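Local coordinates for protein Isomerase/lactonizing enzyme (Agrobacterium fabrum str. C58, PDB 2NQL) that belongs to the enolase superfamily, pairing an N-terminal alpha/beta capping domain of the mandelate racemase and muconate lactonizing enzyme type with a TIM-type barrel that carries a sodium ion, at residues P20-G23 and A24-E27; G76-A79 and A80-D84; A138-S141 and I142-L146; Q203-G206 and P207-I211; W217-T220 and P221-L225. One frame throughout, in Å; residues are numbered along the deposited sequence.

How the contacts relate
Five local contacts, each within one continuous stretch, show how an enolase-superfamily chain turns and caps its elements. They follow one another in order. Contact 1 lies in a loop between strands 5-15 and 36-38. Contact 2 is on helix 75-90, and contact 3 joins the end of helix 117-138 to helix 142-145; their centres are 29 Å apart. Contacts 4 and 5 belong to the barrel domain, at either end of strand 210-214, with centres 25 Å apart. Contacts 1 and 5 approach most closely, about 10 Å between nearest atoms, so an N-terminal loop stands near a barrel loop. None touches another: they are separate turns and caps spread over both domains.

Contact 1 of 5, residues P20-G23 and A24-E27; sequences PYLG and ALRE
L22 and L25, three residues apart, illustrate how a short turn brings two apolar side chains together at a protein surface. They cross obliquely, and the touch is made by single methyls, CD2 of L22 standing 3.5 Å from CD1 of L25. Both side chains leave the turn in similar directions, and their like torsions (chi1 -64° in L22 and -55° in L25) lay CG of each beside its own backbone N. L25 also lies over the backbone, with its CB 3.4 Å from L22 O. Y21 lends L22 a ring face as well: CG of L22 stands 3.6 Å above its plane, displaced toward the rim.

The backbone supplies the frame. L25 N donates to L22 O over 3.0 Å. One step earlier, the bond from A24 N to Y21 O is weak at 3.4 Å. R26 departs from the turn with its aliphatic part bending past a carbonyl, CG being 3.3 Å from G23 O, but this side chain is poorly ordered and the approach correspondingly less certain; its guanidinium has a long, weak ion pair with D191.

Beyond the turn, Y21 forms a cation-pi contact with R17, while A24 and L25 both rest on R39. Bonds spanning three residues mark this as a short 3-10 turn, set in the long loop between strands 5-15 and 36-38. In the enolase superfamily, loops from the capping domain commonly cover the mouth of the barrel, and this one probably does likewise.

Contact 2 of 5, residues G76-A79 and A80-D84; sequences GAVA and ALIND
V78 and I82 meet one turn apart on helix 75-90, an alpha-helix of the capping domain and a compact example of how an i to i+4 repeat serves backbone and side chains alike.

The backbone bonds form the first group. A80 N, L81 N, I82 N and N83 N donate in turn to the oxygens of G76, A77, V78 and A79, over lengths of 2.8 to 3.0 Å. Within the second segment, 80-84, the helix widens to a pi-type turn at 81-84.

Apolar contacts form the second group. The side chains of V78 and I82 lie alongside each other and point the same way, CG1 of V78 meeting CD1 of I82 at 3.7 Å. V78 directs CG1 away from its own nitrogen (chi1 164°), down the helix toward I82. The pair faces the body of the domain, where V53 and V55 of strand 50-59 and A122 of helix 117-138 cover it. Another flank belongs to the dimer: L81 packs on F118 of the second subunit, and D84 OD2 is hydrogen-bonded to Y36 OH of that subunit.

Polar side-chain contact is the last group. The N83 amide bends back over the preceding turn, while its nitrogen is hydrogen-bonded to the chain terminus, I388 OXT. Its approach to the helix backbone is mere proximity, because ND2 of N83, although only 3.2 Å from A79 O, meets that oxygen at an angle too poor for a bond.

Contact 3 of 5, residues A138-S141 and I142-L146; sequences AGKS and IRDLL
R143 presents one face of its guanidinium to S141, whose OG lies on that side, 4.0 Å from NH1 of R143. Water 2 occupies the same face, 3.6 Å above the plane and over its centre. The nitrogens of the group bond elsewhere: NH2 forms a salt bridge with D151 and bonds P368 O, while NH1 bonds Q329 OE1. Its rotation is thus fixed from outside the turn. The second flat group, the D144 carboxylate, is reached through solvent. Water 1 accepts from S141 N and donates to D144 OD2 over 2.7 Å, whereas the bond from water 2 to that same oxygen is weak.

S141 is the residue that organises the turn. Its OG is held between its own nitrogen and carbonyl carbon (chi1 65°), facing the first turn of the helix, and accepts from D144 N at 3.1 Å. A further bond, from L145 N to S141 O, is 2.9 Å long and almost straight. Water 2 also hydrogen-bonds to OG of S141, so that buried hydroxyl has both a backbone and a solvent partner. The nearby K140 amine, with NZ 5.2 Å from D144 OD2, may help to stabilise the carboxylate's charge.

Apolar contact closes the other flank, where CB of A138 meets CD1 of L145 at 3.9 Å. Water 1 links D144 OD2 to S141 N, much as the direct bond of a capping box would. Helix 117-138 ends at G139, two residues before S141. Together they form a short helix-to-helix link: a Schellman motif closing one helix and a serine N-cap opening the next, helix 142-145.

Contact 4 of 5, residues Q203-G206 and P207-I211; sequences QVLG and PQAKI
L205 sets CG, and I211 CG1, opposite the carbonyl carbon, with chi1 -59° and -50°, and their CD1 methyls then meet at 4.0 Å. A second apolar touch joins CB of L205 to CB of A209 at 3.7 Å, so L205 covers two residues on the incoming side of the turn.

Between them the chain reverses at G206, whose positive phi (91°) ends the helix, and P207 follows at once. The two segments share no direct hydrogen bond. Water 3 bridges them instead, donating to L205 O over 2.7 Å and accepting a weak bond from Q208 N. The last helical carbonyl is further satisfied by Q176 NE2, while R202 NH1 ties together G206 O and A209 O across the bend.

The turn is the helix-to-strand connection of a beta-alpha-beta unit formed by strand 182-186, helix 194-205 and strand 210-214. L205 packs on F183 of the first strand and A172 of helix 165-177, whereas I211 packs on F185 of strand 182-186 and on I198 and L201 of helix 194-205.

Contact 5 of 5, residues W217-T220 and P221-L225; sequences WNQT and PERAL
T220 and A224 open helix 221-231 with a backbone bond in which A224 N lies 2.9 Å from T220 O and nearly in line with the carbonyl. The side chains then complete a standard helix start. T220 is the N-cap. In the conformer described, one of two deposited, its OG1 lies between its own nitrogen and carbonyl carbon (chi1 56°) and accepts from R223 N at 3.2 Å. The same oxygen comes within 3.3 Å of CB of R223, and the two side chains run at a slant to each other. P221 takes the first helical position, where a nitrogen without a proton costs the helix no bond.

Q219 reaches over the cap from the side preceding it. Its aliphatic part does the touching: CB stands 3.9 Å from CB of A224, and CG is 4.1 Å from CG of R223. The charged ends point elsewhere, R223 NH1 forming a salt bridge with E226 and E222 OE2 with K253.

The loop before the cap leads back to strand 210-214, and W217 there packs against E266, a ligand of the sodium ion; the Q219 side chain is about 13 Å from that ion. At the other end, P221 and A224 lie against V254, so the first turn of helix 221-231 is seated on helix 248-255, the next helix along the chain.

Contact 1 of 5, residues P20-G23 and A24-E27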
loop_
_atom_site.group_PDB
_atom_site.type_symbol
_atom_site.label_atom_id
_atom_site.label_comp_id
_atom_site.label_asym_id
_atom_site.label_seq_id
_atom_site.Cartn_x
_atom_site.Cartn_y
_atom_site.Cartn_z
ATOM N N PRO A 20 5.254 -29.337 6.390
ATOM C CA PRO A 20 6.131 -28.946 7.487
ATOM C C PRO A 20 6.647 -27.557 7.169
ATOM O O PRO A 20 7.092 -27.290 6.044
ATOM C CB PRO A 20 7.244 -29.999 7.445
ATOM C CG PRO A 20 7.218 -30.531 6.067
ATOM C CD PRO A 20 5.807 -30.475 5.621
ATOM N N TYR A 21 6.449 -26.639 8.098
ATOM C CA TYR A 21 6.817 -25.243 7.825
ATOM C C TYR A 21 7.610 -24.654 8.989
ATOM O O TYR A 21 8.348 -23.675 8.826
ATOM C CB TYR A 21 5.572 -24.396 7.488
ATOM C CG TYR A 21 4.653 -24.145 8.649
ATOM C CD1 TYR A 21 4.670 -22.913 9.321
ATOM C CD2 TYR A 21 3.762 -25.142 9.102
ATOM C CE1 TYR A 21 3.842 -22.691 10.395
ATOM C CE2 TYR A 21 2.933 -24.922 10.168
ATOM C CZ TYR A 21 2.979 -23.687 10.815
ATOM O OH TYR A 21 2.174 -23.475 11.893
ATOM N N LEU A 22 7.431 -25.227 10.173
ATOM C CA LEU A 22 8.067 -24.664 11.366
ATOM C C LEU A 22 9.565 -24.973 11.489
ATOM O O LEU A 22 10.255 -24.383 12.321
ATOM C CB LEU A 22 7.336 -25.093 12.623
ATOM C CG LEU A 22 5.899 -24.606 12.759
ATOM C CD1 LEU A 22 5.140 -25.518 13.658
ATOM C CD2 LEU A 22 5.827 -23.180 13.250
ATOM N N GLY A 23 10.057 -25.871 10.638
ATOM C CA GLY A 23 11.493 -26.133 10.512
ATOM C C GLY A 23 12.302 -24.911 10.122
ATOM O O GLY A 23 13.497 -24.834 10.421
ATOM N N ALA A 24 11.641 -23.942 9.487
ATOM C CA ALA A 24 12.282 -22.681 9.110
ATOM C C ALA A 24 12.581 -21.783 10.313
ATOM O O ALA A 24 13.364 -20.833 10.204
ATOM C CB ALA A 24 11.428 -21.940 8.085
ATOM N N LEU A 25 11.956 -22.086 11.454
ATOM C CA LEU A 25 12.125 -21.310 12.673
ATOM C C LEU A 25 13.148 -21.979 13.590
ATOM O O LEU A 25 12.823 -22.913 14.325
ATOM C CB LEU A 25 10.780 -21.167 13.376
ATOM C CG LEU A 25 9.702 -20.570 12.473
ATOM C CD1 LEU A 25 8.393 -20.745 13.141
ATOM C CD2 LEU A 25 9.984 -19.093 12.266
ATOM N N ARG A 26 14.389 -21.504 13.530
ATOM C CA ARG A 26 15.517 -22.242 14.115
ATOM C C ARG A 26 16.213 -21.474 15.240
ATOM O O ARG A 26 17.304 -21.865 15.700
ATOM C CB ARG A 26 16.518 -22.614 13.017
ATOM C CG ARG A 26 16.061 -23.786 12.160
ATOM C CD ARG A 26 16.729 -23.763 10.792
ATOM N NE ARG A 26 18.181 -23.607 10.902
ATOM C CZ ARG A 26 19.045 -24.612 11.037
ATOM N NH1 ARG A 26 18.621 -25.869 11.068
ATOM N NH2 ARG A 26 20.344 -24.355 11.139
ATOM N N GLU A 27 15.573 -20.389 15.684
ATOM C CA GLU A 27 16.190 -19.440 16.608
ATOM C C GLU A 27 15.325 -19.203 17.842
ATOM O O GLU A 27 15.392 -18.135 18.480
ATOM C CB GLU A 27 16.485 -18.110 15.896
ATOM C CG GLU A 27 17.546 -18.186 14.794
ATOM C CD GLU A 27 18.972 -18.242 15.330
ATOM O OE1 GLU A 27 19.235 -17.688 16.422
ATOM O OE2 GLU A 27 19.831 -18.838 14.648
#

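Contact 2 of 5, residues G76-A79 and A80-D84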
loop_
_atom_site.group_PDB
_atom_site.type_symbol
_atom_site.label_atom_id
_atom_site.label_comp_id
_atom_site.label_asym_id
_atom_site.label_seq_id
_atom_site.Cartn_x
_atom_site.Cartn_y
_atom_site.Cartn_z
ATOM N N GLY A 76 -9.433 -9.199 8.485
ATOM C CA GLY A 76 -10.310 -8.077 8.845
ATOM C C GLY A 76 -10.044 -6.767 8.101
ATOM O O GLY A 76 -10.958 -5.944 7.985
ATOM N N ALA A 77 -8.813 -6.556 7.636
ATOM C CA ALA A 77 -8.463 -5.360 6.859
ATOM C C ALA A 77 -9.186 -5.340 5.497
ATOM O O ALA A 77 -9.955 -4.396 5.193
ATOM C CB ALA A 77 -6.960 -5.246 6.697
ATOM N N VAL A 78 -9.006 -6.394 4.690
ATOM C CA VAL A 78 -9.764 -6.510 3.443
ATOM C C VAL A 78 -11.273 -6.537 3.684
ATOM O O VAL A 78 -12.039 -5.873 2.935
ATOM C CB VAL A 78 -9.310 -7.714 2.566
ATOM C CG1 VAL A 78 -10.348 -8.052 1.498
ATOM C CG2 VAL A 78 -7.985 -7.395 1.898
ATOM N N ALA A 79 -11.708 -7.296 4.695
ATOM C CA ALA A 79 -13.135 -7.413 5.021
ATOM C C ALA A 79 -13.728 -6.046 5.362
ATOM O O ALA A 79 -14.802 -5.722 4.880
ATOM C CB ALA A 79 -13.361 -8.365 6.162
ATOM N N ALA A 80 -12.998 -5.242 6.136
ATOM C CA ALA A 80 -13.481 -3.875 6.443
ATOM C C ALA A 80 -13.574 -3.021 5.193
ATOM O O ALA A 80 -14.570 -2.318 4.992
ATOM C CB ALA A 80 -12.572 -3.204 7.491
ATOM N N LEU A 81 -12.547 -3.070 4.352
ATOM C CA LEU A 81 -12.544 -2.282 3.112
ATOM C C LEU A 81 -13.759 -2.634 2.273
ATOM O O LEU A 81 -14.467 -1.746 1.773
ATOM C CB LEU A 81 -11.232 -2.497 2.327
ATOM C CG LEU A 81 -10.025 -1.847 3.010
ATOM C CD1 LEU A 81 -8.729 -2.272 2.338
ATOM C CD2 LEU A 81 -10.138 -0.308 2.930
ATOM N N ILE A 82 -14.029 -3.931 2.138
ATOM C CA ILE A 82 -15.144 -4.333 1.290
ATOM C C ILE A 82 -16.491 -3.981 1.943
ATOM O O ILE A 82 -17.330 -3.329 1.297
ATOM C CB ILE A 82 -15.050 -5.830 0.877
ATOM C CG1 ILE A 82 -13.786 -6.032 0.010
ATOM C CG2 ILE A 82 -16.336 -6.260 0.132
ATOM C CD1 ILE A 82 -13.511 -7.526 -0.348
ATOM N N ASN A 83 -16.686 -4.374 3.205
ATOM C CA ASN A 83 -17.982 -4.171 3.877
ATOM C C ASN A 83 -18.308 -2.679 4.122
ATOM O O ASN A 83 -19.471 -2.256 3.957
ATOM C CB ASN A 83 -18.063 -4.922 5.201
ATOM C CG ASN A 83 -18.148 -6.439 4.995
ATOM O OD1 ASN A 83 -18.831 -6.919 4.080
ATOM N ND2 ASN A 83 -17.440 -7.186 5.834
ATOM N N ASP A 84 -17.294 -1.909 4.504
ATOM C CA ASP A 84 -17.529 -0.487 4.845
ATOM C C ASP A 84 -17.629 0.392 3.612
ATOM O O ASP A 84 -18.456 1.305 3.563
ATOM C CB ASP A 84 -16.434 0.076 5.775
ATOM C CG ASP A 84 -16.678 1.566 6.131
ATOM O OD1 ASP A 84 -17.694 1.865 6.773
ATOM O OD2 ASP A 84 -15.874 2.419 5.719
#

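Contact 3 of 5, residues A138-S141 and I142-L146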
loop_
_atom_site.group_PDB
_atom_site.type_symbol
_atom_site.label_atom_id
_atom_site.label_comp_id
_atom_site.label_asym_id
_atom_site.label_seq_id
_atom_site.Cartn_x
_atom_site.Cartn_y
_atom_site.Cartn_z
ATOM N N ALA A 138 -22.025 -14.142 -20.245
ATOM C CA ALA A 138 -21.693 -14.295 -21.669
ATOM C C ALA A 138 -21.688 -15.759 -22.162
ATOM O O ALA A 138 -21.594 -16.003 -23.368
ATOM C CB ALA A 138 -20.364 -13.636 -21.963
ATOM N N GLY A 139 -21.755 -16.721 -21.238
ATOM C CA GLY A 139 -21.543 -18.147 -21.562
ATOM C C GLY A 139 -20.156 -18.454 -22.112
ATOM O O GLY A 139 -20.001 -19.324 -22.981
ATOM N N LYS A 140 -19.151 -17.736 -21.608
ATOM C CA LYS A 140 -17.762 -17.816 -22.072
ATOM C C LYS A 140 -16.846 -17.952 -20.861
ATOM O O LYS A 140 -17.098 -17.320 -19.835
ATOM C CB LYS A 140 -17.340 -16.537 -22.817
ATOM C CG LYS A 140 -18.152 -16.191 -24.083
ATOM C CD LYS A 140 -17.915 -17.209 -25.179
ATOM C CE LYS A 140 -18.563 -16.761 -26.487
ATOM N NZ LYS A 140 -18.424 -17.814 -27.531
ATOM N N SER A 141 -15.776 -18.741 -20.992
ATOM C CA SER A 141 -14.700 -18.742 -19.986
ATOM C C SER A 141 -14.123 -17.329 -19.935
ATOM O O SER A 141 -14.222 -16.559 -20.913
ATOM C CB SER A 141 -13.600 -19.743 -20.370
ATOM O OG SER A 141 -12.979 -19.312 -21.569
ATOM N N ILE A 142 -13.540 -16.958 -18.793
ATOM C CA ILE A 142 -12.844 -15.660 -18.728
ATOM C C ILE A 142 -11.806 -15.524 -19.859
ATOM O O ILE A 142 -11.734 -14.491 -20.525
ATOM C CB ILE A 142 -12.210 -15.430 -17.334
ATOM C CG1 ILE A 142 -13.322 -15.118 -16.317
ATOM C CG2 ILE A 142 -11.095 -14.343 -17.398
ATOM C CD1 ILE A 142 -12.838 -15.181 -14.877
ATOM N N ARG A 143 -11.044 -16.577 -20.129
ATOM C CA ARG A 143 -10.038 -16.463 -21.164
ATOM C C ARG A 143 -10.629 -16.167 -22.540
ATOM O O ARG A 143 -10.042 -15.391 -23.306
ATOM C CB ARG A 143 -9.063 -17.642 -21.179
ATOM C CG ARG A 143 -9.643 -19.015 -21.590
ATOM C CD ARG A 143 -8.608 -20.085 -21.239
ATOM N NE ARG A 143 -9.044 -21.472 -21.438
ATOM C CZ ARG A 143 -9.861 -22.141 -20.635
ATOM N NH1 ARG A 143 -10.414 -21.555 -19.569
ATOM N NH2 ARG A 143 -10.157 -23.404 -20.916
ATOM N N ASP A 144 -11.785 -16.769 -22.824
ATOM C CA ASP A 144 -12.510 -16.511 -24.068
ATOM C C ASP A 144 -12.981 -15.074 -24.127
ATOM O O ASP A 144 -12.750 -14.375 -25.113
ATOM C CB ASP A 144 -13.683 -17.468 -24.225
ATOM C CG ASP A 144 -13.368 -18.627 -25.173
ATOM O OD1 ASP A 144 -12.353 -18.566 -25.906
ATOM O OD2 ASP A 144 -14.147 -19.601 -25.187
ATOM N N LEU A 145 -13.589 -14.625 -23.038
ATOM C CA LEU A 145 -14.023 -13.238 -22.896
ATOM C C LEU A 145 -12.905 -12.216 -23.065
ATOM O O LEU A 145 -13.127 -11.126 -23.591
ATOM C CB LEU A 145 -14.715 -13.067 -21.545
ATOM C CG LEU A 145 -15.700 -11.928 -21.338
ATOM C CD1 LEU A 145 -16.860 -11.998 -22.311
ATOM C CD2 LEU A 145 -16.193 -12.019 -19.921
ATOM N N LEU A 146 -11.697 -12.587 -22.651
ATOM C CA LEU A 146 -10.496 -11.777 -22.795
ATOM C C LEU A 146 -9.848 -11.871 -24.189
ATOM O O LEU A 146 -8.742 -11.363 -24.396
ATOM C CB LEU A 146 -9.477 -12.182 -21.713
ATOM C CG LEU A 146 -9.731 -11.754 -20.266
ATOM C CD1 LEU A 146 -8.651 -12.322 -19.377
ATOM C CD2 LEU A 146 -9.761 -10.232 -20.151
HETATM O O HOH W 1 -15.866 -20.345 -23.297
HETATM O O HOH W 2 -12.551 -21.556 -22.986
#

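Contact 4 of 5, residues Q203-G206 and P207-I211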
loop_
_atom_site.group_PDB
_atom_site.type_symbol
_atom_site.label_atom_id
_atom_site.label_comp_id
_atom_site.label_asym_id
_atom_site.label_seq_id
_atom_site.Cartn_x
_atom_site.Cartn_y
_atom_site.Cartn_z
ATOM N N GLN A 203 23.192 -31.842 -9.987
ATOM C CA GLN A 203 23.729 -33.206 -10.016
ATOM C C GLN A 203 22.611 -34.243 -10.051
ATOM O O GLN A 203 22.610 -35.145 -10.899
ATOM C CB GLN A 203 24.638 -33.429 -8.802
ATOM C CG GLN A 203 25.557 -34.626 -8.914
ATOM C CD GLN A 203 25.302 -35.640 -7.822
ATOM O OE1 GLN A 203 24.275 -36.323 -7.814
ATOM N NE2 GLN A 203 26.239 -35.743 -6.883
ATOM N N VAL A 204 21.646 -34.093 -9.142
ATOM C CA VAL A 204 20.483 -34.972 -9.093
ATOM C C VAL A 204 19.630 -34.910 -10.364
ATOM O O VAL A 204 19.307 -35.955 -10.943
ATOM C CB VAL A 204 19.650 -34.736 -7.808
ATOM C CG1 VAL A 204 18.269 -35.422 -7.885
ATOM C CG2 VAL A 204 20.431 -35.229 -6.584
ATOM N N LEU A 205 19.309 -33.701 -10.827
ATOM C CA LEU A 205 18.332 -33.534 -11.921
ATOM C C LEU A 205 18.918 -33.569 -13.331
ATOM O O LEU A 205 18.192 -33.804 -14.303
ATOM C CB LEU A 205 17.503 -32.254 -11.734
ATOM C CG LEU A 205 16.702 -32.188 -10.418
ATOM C CD1 LEU A 205 16.200 -30.750 -10.168
ATOM C CD2 LEU A 205 15.529 -33.174 -10.440
ATOM N N GLY A 206 20.220 -33.358 -13.453
ATOM C CA GLY A 206 20.847 -33.398 -14.781
ATOM C C GLY A 206 20.878 -32.026 -15.439
ATOM O O GLY A 206 20.236 -31.081 -14.947
ATOM N N PRO A 207 21.641 -31.885 -16.546
ATOM C CA PRO A 207 21.857 -30.563 -17.159
ATOM C C PRO A 207 20.648 -29.987 -17.890
ATOM O O PRO A 207 20.602 -28.780 -18.132
ATOM C CB PRO A 207 23.017 -30.811 -18.141
ATOM C CG PRO A 207 22.886 -32.261 -18.511
ATOM C CD PRO A 207 22.383 -32.950 -17.255
ATOM N N GLN A 208 19.678 -30.826 -18.227
ATOM C CA GLN A 208 18.528 -30.379 -19.006
ATOM C C GLN A 208 17.438 -29.705 -18.156
ATOM O O GLN A 208 16.617 -28.940 -18.682
ATOM C CB GLN A 208 17.958 -31.532 -19.839
ATOM C CG GLN A 208 18.880 -31.976 -20.981
ATOM C CD GLN A 208 19.415 -30.807 -21.790
ATOM O OE1 GLN A 208 18.655 -30.100 -22.454
ATOM N NE2 GLN A 208 20.729 -30.589 -21.728
ATOM N N ALA A 209 17.448 -29.977 -16.847
ATOM C CA ALA A 209 16.437 -29.412 -15.904
ATOM C C ALA A 209 16.610 -27.912 -15.778
ATOM O O ALA A 209 17.737 -27.418 -15.807
ATOM C CB ALA A 209 16.584 -30.045 -14.543
ATOM N N LYS A 210 15.498 -27.187 -15.606
ATOM C CA LYS A 210 15.565 -25.748 -15.265
ATOM C C LYS A 210 15.499 -25.620 -13.750
ATOM O O LYS A 210 14.620 -26.206 -13.114
ATOM C CB LYS A 210 14.395 -24.973 -15.892
ATOM C CG LYS A 210 14.403 -24.901 -17.408
ATOM C CD LYS A 210 13.686 -23.664 -17.899
ATOM C CE LYS A 210 12.731 -23.969 -19.012
ATOM N NZ LYS A 210 13.445 -24.176 -20.292
ATOM N N ILE A 211 16.471 -24.917 -13.169
ATOM C CA ILE A 211 16.592 -24.806 -11.706
ATOM C C ILE A 211 16.790 -23.332 -11.355
ATOM O O ILE A 211 17.869 -22.772 -11.525
ATOM C CB ILE A 211 17.749 -25.661 -11.121
ATOM C CG1 ILE A 211 17.683 -27.112 -11.640
ATOM C CG2 ILE A 211 17.687 -25.679 -9.564
ATOM C CD1 ILE A 211 18.920 -27.976 -11.270
HETATM O O HOH W 3 18.236 -33.088 -16.860
#

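Contact 5 of 5, residues W217-T220 and P221-L225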
loop_
_atom_site.group_PDB
_atom_site.type_symbol
_atom_site.label_atom_id
_atom_site.label_comp_id
_atom_site.label_asym_id
_atom_site.label_seq_id
_atom_site.Cartn_x
_atom_site.Cartn_y
_atom_site.Cartn_z
ATOM N N TRP A 217 14.813 -11.867 -1.111
ATOM C CA TRP A 217 14.945 -10.439 -0.720
ATOM C C TRP A 217 16.117 -9.980 0.180
ATOM O O TRP A 217 16.659 -8.909 -0.046
ATOM C CB TRP A 217 13.633 -9.865 -0.167
ATOM C CG TRP A 217 12.448 -10.034 -1.051
ATOM C CD1 TRP A 217 12.090 -9.235 -2.122
ATOM C CD2 TRP A 217 11.422 -11.023 -0.928
ATOM N NE1 TRP A 217 10.905 -9.681 -2.666
ATOM C CE2 TRP A 217 10.480 -10.781 -1.966
ATOM C CE3 TRP A 217 11.207 -12.108 -0.054
ATOM C CZ2 TRP A 217 9.344 -11.574 -2.143
ATOM C CZ3 TRP A 217 10.080 -12.896 -0.239
ATOM C CH2 TRP A 217 9.156 -12.614 -1.270
ATOM N N ASN A 218 16.457 -10.756 1.215
ATOM C CA ASN A 218 17.248 -10.242 2.337
ATOM C C ASN A 218 18.753 -10.268 2.077
ATOM O O ASN A 218 19.527 -10.943 2.765
ATOM C CB ASN A 218 16.830 -10.857 3.691
ATOM C CG ASN A 218 17.015 -12.374 3.761
ATOM O OD1 ASN A 218 16.921 -13.085 2.758
ATOM N ND2 ASN A 218 17.271 -12.872 4.974
ATOM N N GLN A 219 19.144 -9.519 1.045
ATOM C CA GLN A 219 20.541 -9.307 0.633
ATOM C C GLN A 219 20.711 -7.843 0.308
ATOM O O GLN A 219 19.813 -7.205 -0.267
ATOM C CB GLN A 219 20.864 -10.015 -0.695
ATOM C CG GLN A 219 21.165 -11.451 -0.630
ATOM C CD GLN A 219 19.916 -12.267 -0.605
ATOM O OE1 GLN A 219 18.939 -11.984 -1.326
ATOM N NE2 GLN A 219 19.914 -13.280 0.233
ATOM N N THR A 220 21.900 -7.298 0.595
ATOM C CA THR A 220 22.440 -6.158 -0.145
ATOM C C THR A 220 22.659 -6.489 -1.585
ATOM O O THR A 220 22.897 -7.611 -1.873
ATOM C CB THR A 220 23.796 -5.655 0.407
ATOM O OG1 THR A 220 24.726 -6.718 0.427
ATOM C CG2 THR A 220 23.654 -5.122 1.776
ATOM N N PRO A 221 22.608 -5.523 -2.468
ATOM C CA PRO A 221 22.927 -5.831 -3.885
ATOM C C PRO A 221 24.258 -6.524 -4.164
ATOM O O PRO A 221 24.336 -7.391 -5.052
ATOM C CB PRO A 221 22.871 -4.476 -4.590
ATOM C CG PRO A 221 22.563 -3.471 -3.557
ATOM C CD PRO A 221 22.110 -4.141 -2.317
ATOM N N GLU A 222 25.277 -6.144 -3.396
ATOM C CA GLU A 222 26.614 -6.690 -3.522
ATOM C C GLU A 222 26.643 -8.158 -3.105
ATOM O O GLU A 222 27.188 -8.994 -3.829
ATOM C CB GLU A 222 27.611 -5.834 -2.725
ATOM C CG GLU A 222 27.863 -4.440 -3.354
ATOM C CD GLU A 222 26.776 -3.396 -3.045
ATOM O OE1 GLU A 222 26.136 -3.472 -1.978
ATOM O OE2 GLU A 222 26.554 -2.492 -3.874
ATOM N N ARG A 223 26.021 -8.478 -1.970
ATOM C CA ARG A 223 25.852 -9.873 -1.522
ATOM C C ARG A 223 25.003 -10.712 -2.486
ATOM O O ARG A 223 25.348 -11.862 -2.764
ATOM C CB ARG A 223 25.236 -9.934 -0.129
ATOM C CG ARG A 223 25.102 -11.328 0.476
ATOM C CD ARG A 223 26.442 -12.035 0.488
ATOM N NE ARG A 223 26.405 -13.294 1.220
ATOM C CZ ARG A 223 27.277 -14.282 1.037
ATOM N NH1 ARG A 223 28.250 -14.167 0.129
ATOM N NH2 ARG A 223 27.170 -15.388 1.758
ATOM N N ALA A 224 23.896 -10.137 -2.958
ATOM C CA ALA A 224 23.082 -10.751 -4.010
ATOM C C ALA A 224 23.939 -11.171 -5.204
ATOM O O ALA A 224 23.905 -12.341 -5.610
ATOM C CB ALA A 224 21.957 -9.817 -4.448
ATOM N N LEU A 225 24.738 -10.239 -5.729
ATOM C CA LEU A 225 25.661 -10.547 -6.837
ATOM C C LEU A 225 26.691 -11.637 -6.534
ATOM O O LEU A 225 26.965 -12.479 -7.389
ATOM C CB LEU A 225 26.360 -9.291 -7.343
ATOM C CG LEU A 225 25.490 -8.316 -8.116
ATOM C CD1 LEU A 225 26.129 -6.938 -8.139
ATOM C CD2 LEU A 225 25.193 -8.837 -9.496
#